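Local atomic coordinates of calcium homeostasis modulator protein 5 (Homo sapiens, PDB entry 7D60), a protein that assembles into undecameric, cone-shaped channels that may act as large pores, with gating and ion conductance likely regulated by membrane lipids. Residues L62-L65 and G66-N70. Sequence-based numbering, arbitrary orientation.
Sequences LLIL and GFFLN. With PA8 (1,2-dioctanoyl-sn-glycero-3-phosphate), chain M; PA8 (1,2-dioctanoyl-sn-glycero-3-phosphate), chain B.
I64 O accepts the backbone N-H of F67 and, more weakly, that of F68 in the last turn of helix 47-68, the S2 transmembrane segment, where residues 62-65 run without a break into 66-70. F67 N donates to I64 O at 3.1 Å; the bond from G66 N to L63 O is weak, like that from F68 N. Three- and four-residue spacings are thus mixed as the helix ends. Side chains four apart run alongside each other: L63 brings CD1 to within 4.0 Å of F67 CE2, and I64 places CG2 4.1 Å from F68 CE2. L63 reaches the ring because its CG stands anti to the backbone N (chi1 164°).

Two bound phosphatidic acid molecules border this turn. G66 has no side chain, and its CA comes within 3.4 Å of O6 of the chain M lipid. F68 CD1 approaches O7 of the chain B lipid at 3.6 Å, while L65 CD1 lies 3.8 Å from C17 of that lipid's acyl chain. With an alanine at F68, I64 CG2 and the glycerol region of the chain B lipid would probably both lose their aromatic neighbour. Beyond the turn, F68 O accepts a hydrogen bond from W74 NE1. F67 packs on I103 of helix 95-106 and, together with F68, on L195 of a neighbouring subunit, while L63 touches P111 of helix 109-120.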
ATOM      1  N   LEU A  62       6.987  45.565  -5.091  1.00 29.41           N
ATOM      2  CA  LEU A  62       7.783  44.652  -5.905  1.00 29.41           C
ATOM      3  C   LEU A  62       8.948  45.360  -6.584  1.00 29.41           C
ATOM      4  O   LEU A  62       9.910  44.705  -6.992  1.00 29.41           O
ATOM      5  CB  LEU A  62       6.901  43.979  -6.952  1.00 29.41           C
ATOM      6  CG  LEU A  62       5.940  42.894  -6.479  1.00 29.41           C
ATOM      7  CD1 LEU A  62       4.942  42.565  -7.569  1.00 29.41           C
ATOM      8  CD2 LEU A  62       6.692  41.656  -6.060  1.00 29.41           C
ATOM      9  N   LEU A  63       8.881  46.681  -6.723  1.00 31.91           N
ATOM     10  CA  LEU A  63       9.992  47.420  -7.306  1.00 31.91           C
ATOM     11  C   LEU A  63      11.125  47.593  -6.303  1.00 31.91           C
ATOM     12  O   LEU A  63      12.302  47.500  -6.664  1.00 31.91           O
ATOM     13  CB  LEU A  63       9.498  48.774  -7.810  1.00 31.91           C
ATOM     14  CG  LEU A  63      10.521  49.857  -8.123  1.00 31.91           C
ATOM     15  CD1 LEU A  63      11.216  49.557  -9.427  1.00 31.91           C
ATOM     16  CD2 LEU A  63       9.854  51.204  -8.183  1.00 31.91           C
ATOM     17  N   ILE A  64      10.784  47.831  -5.038  1.00 33.63           N
ATOM     18  CA  ILE A  64      11.789  48.010  -3.997  1.00 33.63           C
ATOM     19  C   ILE A  64      12.454  46.679  -3.666  1.00 33.63           C
ATOM     20  O   ILE A  64      13.666  46.613  -3.435  1.00 33.63           O
ATOM     21  CB  ILE A  64      11.130  48.673  -2.774  1.00 33.63           C
ATOM     22  CG1 ILE A  64      11.041  50.178  -2.998  1.00 33.63           C
ATOM     23  CG2 ILE A  64      11.859  48.384  -1.475  1.00 33.63           C
ATOM     24  CD1 ILE A  64      10.199  50.871  -1.998  1.00 33.63           C
ATOM     25  N   LEU A  65      11.687  45.591  -3.715  1.00 37.02           N
ATOM     26  CA  LEU A  65      12.230  44.253  -3.528  1.00 37.02           C
ATOM     27  C   LEU A  65      13.184  43.843  -4.645  1.00 37.02           C
ATOM     28  O   LEU A  65      14.008  42.949  -4.442  1.00 37.02           O
ATOM     29  CB  LEU A  65      11.083  43.251  -3.425  1.00 37.02           C
ATOM     30  CG  LEU A  65      11.353  41.867  -2.848  1.00 37.02           C
ATOM     31  CD1 LEU A  65      11.672  41.967  -1.376  1.00 37.02           C
ATOM     32  CD2 LEU A  65      10.162  40.963  -3.081  1.00 37.02           C
ATOM     33  N   GLY A  66      13.102  44.475  -5.814  1.00 39.19           N
ATOM     34  CA  GLY A  66      14.055  44.188  -6.868  1.00 39.19           C
ATOM     35  C   GLY A  66      15.388  44.872  -6.669  1.00 39.19           C
ATOM     36  O   GLY A  66      16.397  44.438  -7.224  1.00 39.19           O
ATOM     37  N   PHE A  67      15.415  45.953  -5.889  1.00 37.89           N
ATOM     38  CA  PHE A  67      16.676  46.605  -5.561  1.00 37.89           C
ATOM     39  C   PHE A  67      17.431  45.877  -4.458  1.00 37.89           C
ATOM     40  O   PHE A  67      18.661  45.953  -4.409  1.00 37.89           O
ATOM     41  CB  PHE A  67      16.437  48.049  -5.137  1.00 37.89           C
ATOM     42  CG  PHE A  67      15.978  48.939  -6.243  1.00 37.89           C
ATOM     43  CD1 PHE A  67      16.709  49.050  -7.406  1.00 37.89           C
ATOM     44  CD2 PHE A  67      14.822  49.682  -6.114  1.00 37.89           C
ATOM     45  CE1 PHE A  67      16.288  49.878  -8.428  1.00 37.89           C
ATOM     46  CE2 PHE A  67      14.400  50.510  -7.129  1.00 37.89           C
ATOM     47  CZ  PHE A  67      15.133  50.606  -8.286  1.00 37.89           C
ATOM     48  N   PHE A  68      16.724  45.187  -3.562  1.00 42.11           N
ATOM     49  CA  PHE A  68      17.394  44.444  -2.501  1.00 42.11           C
ATOM     50  C   PHE A  68      18.088  43.202  -3.041  1.00 42.11           C
ATOM     51  O   PHE A  68      19.202  42.879  -2.621  1.00 42.11           O
ATOM     52  CB  PHE A  68      16.400  44.036  -1.417  1.00 42.11           C
ATOM     53  CG  PHE A  68      16.200  45.064  -0.348  1.00 42.11           C
ATOM     54  CD1 PHE A  68      17.208  45.340   0.558  1.00 42.11           C
ATOM     55  CD2 PHE A  68      14.986  45.712  -0.209  1.00 42.11           C
ATOM     56  CE1 PHE A  68      17.024  46.273   1.556  1.00 42.11           C
ATOM     57  CE2 PHE A  68      14.794  46.642   0.791  1.00 42.11           C
ATOM     58  CZ  PHE A  68      15.815  46.922   1.674  1.00 42.11           C
ATOM     59  N   LEU A  69      17.447  42.490  -3.957  1.00 44.62           N
ATOM     60  CA  LEU A  69      17.952  41.214  -4.436  1.00 44.62           C
ATOM     61  C   LEU A  69      18.877  41.351  -5.633  1.00 44.62           C
ATOM     62  O   LEU A  69      19.300  40.337  -6.189  1.00 44.62           O
ATOM     63  CB  LEU A  69      16.787  40.289  -4.785  1.00 44.62           C
ATOM     64  CG  LEU A  69      15.720  40.102  -3.710  1.00 44.62           C
ATOM     65  CD1 LEU A  69      14.643  39.157  -4.183  1.00 44.62           C
ATOM     66  CD2 LEU A  69      16.343  39.589  -2.440  1.00 44.62           C
ATOM     67  N   ASN A  70      19.199  42.569  -6.042  1.00 45.40           N
ATOM     68  CA  ASN A  70      20.106  42.799  -7.156  1.00 45.40           C
ATOM     69  C   ASN A  70      21.519  42.898  -6.604  1.00 45.40           C
ATOM     70  O   ASN A  70      21.848  43.854  -5.896  1.00 45.40           O
ATOM     71  CB  ASN A  70      19.722  44.063  -7.913  1.00 45.40           C
ATOM     72  CG  ASN A  70      20.035  43.973  -9.381  1.00 45.40           C
ATOM     73  OD1 ASN A  70      20.639  43.012  -9.835  1.00 45.40           O
ATOM     74  ND2 ASN A  70      19.613  44.970 -10.137  1.00 45.40           N
TER
HETATM   75  O1  PA8 M 302      21.235  39.321  -9.412  1.00 70.23           O
HETATM   76  O2  PA8 M 302      22.137  40.845 -11.117  1.00 70.23           O
HETATM   77  P1  PA8 M 302      21.061  39.828 -10.825  1.00 70.23           P
HETATM   78  O3  PA8 M 302      21.188  38.684 -11.801  1.00 70.23           O
HETATM   79  O4  PA8 M 302      19.576  40.522 -10.999  1.00 70.23           O
HETATM   80  C1  PA8 M 302      18.453  39.705 -11.161  1.00 70.23           C
HETATM   81  C2  PA8 M 302      17.735  39.579  -9.819  1.00 70.23           C
HETATM   82  C3  PA8 M 302      16.524  40.510  -9.783  1.00 70.23           C
HETATM   83  O5  PA8 M 302      15.365  39.724  -9.729  1.00 70.23           O
HETATM   84  C4  PA8 M 302      14.405  40.136  -8.796  1.00 70.23           C
HETATM   85  O6  PA8 M 302      14.613  41.070  -8.101  1.00 70.23           O
HETATM   86  C5  PA8 M 302      13.086  39.380  -8.665  1.00 70.23           C
HETATM   87  C6  PA8 M 302      12.206  39.920  -7.539  1.00 70.23           C
HETATM   88  C7  PA8 M 302      10.874  39.181  -7.433  1.00 70.23           C
HETATM   89  O7  PA8 M 302      17.301  38.260  -9.658  1.00 70.23           O
HETATM   90  C12 PA8 M 302      17.930  37.568  -8.620  1.00 70.23           C
HETATM   91  O8  PA8 M 302      19.105  37.429  -8.628  1.00 70.23           O
HETATM   92  C13 PA8 M 302      17.099  36.987  -7.479  1.00 70.23           C
HETATM   93  C14 PA8 M 302      17.659  35.660  -6.977  1.00 70.23           C
HETATM   94  C15 PA8 M 302      17.083  35.267  -5.620  1.00 70.23           C
HETATM   95  C16 PA8 M 302      15.567  35.117  -5.655  1.00 70.23           C
HETATM   96  C17 PA8 M 302      15.014  34.525  -4.364  1.00 70.23           C
HETATM   97  C18 PA8 M 302      15.033  32.999  -4.364  1.00 70.23           C
HETATM   98  C19 PA8 M 302      14.274  32.417  -3.172  1.00 70.23           C
HETATM   99  O1  PA8 B 301      22.894  40.868   2.497  1.00 61.82           O
HETATM  100  O2  PA8 B 301      24.423  42.178   1.069  1.00 61.82           O
HETATM  101  P1  PA8 B 301      22.980  41.961   1.457  1.00 61.82           P
HETATM  102  O3  PA8 B 301      22.196  41.547   0.236  1.00 61.82           O
HETATM  103  O4  PA8 B 301      22.351  43.364   2.054  1.00 61.82           O
HETATM  104  C1  PA8 B 301      21.001  43.652   1.822  1.00 61.82           C
HETATM  105  C2  PA8 B 301      20.144  42.764   2.722  1.00 61.82           C
HETATM  106  C3  PA8 B 301      20.026  43.402   4.104  1.00 61.82           C
HETATM  107  O5  PA8 B 301      18.893  44.222   4.132  1.00 61.82           O
HETATM  108  C4  PA8 B 301      17.875  43.798   4.995  1.00 61.82           C
HETATM  109  O6  PA8 B 301      18.039  42.856   5.693  1.00 61.82           O
HETATM  110  C5  PA8 B 301      16.545  44.548   5.038  1.00 61.82           C
HETATM  111  C6  PA8 B 301      15.417  43.687   5.602  1.00 61.82           C
HETATM  112  C7  PA8 B 301      14.074  44.412   5.646  1.00 61.82           C
HETATM  113  O7  PA8 B 301      18.870  42.609   2.162  1.00 61.82           O
HETATM  114  C12 PA8 B 301      18.663  41.426   1.447  1.00 61.82           C
HETATM  115  O8  PA8 B 301      19.572  40.729   1.155  1.00 61.82           O
HETATM  116  C13 PA8 B 301      17.255  41.016   1.025  1.00 61.82           C
HETATM  117  C14 PA8 B 301      16.206  41.223   2.112  1.00 61.82           C
HETATM  118  C15 PA8 B 301      14.800  40.928   1.600  1.00 61.82           C
HETATM  119  C16 PA8 B 301      13.730  41.268   2.630  1.00 61.82           C
HETATM  120  C17 PA8 B 301      12.320  40.910   2.170  1.00 61.82           C
HETATM  121  C18 PA8 B 301      12.186  39.443   1.776  1.00 61.82           C
HETATM  122  C19 PA8 B 301      10.736  38.967   1.801  1.00 61.82           C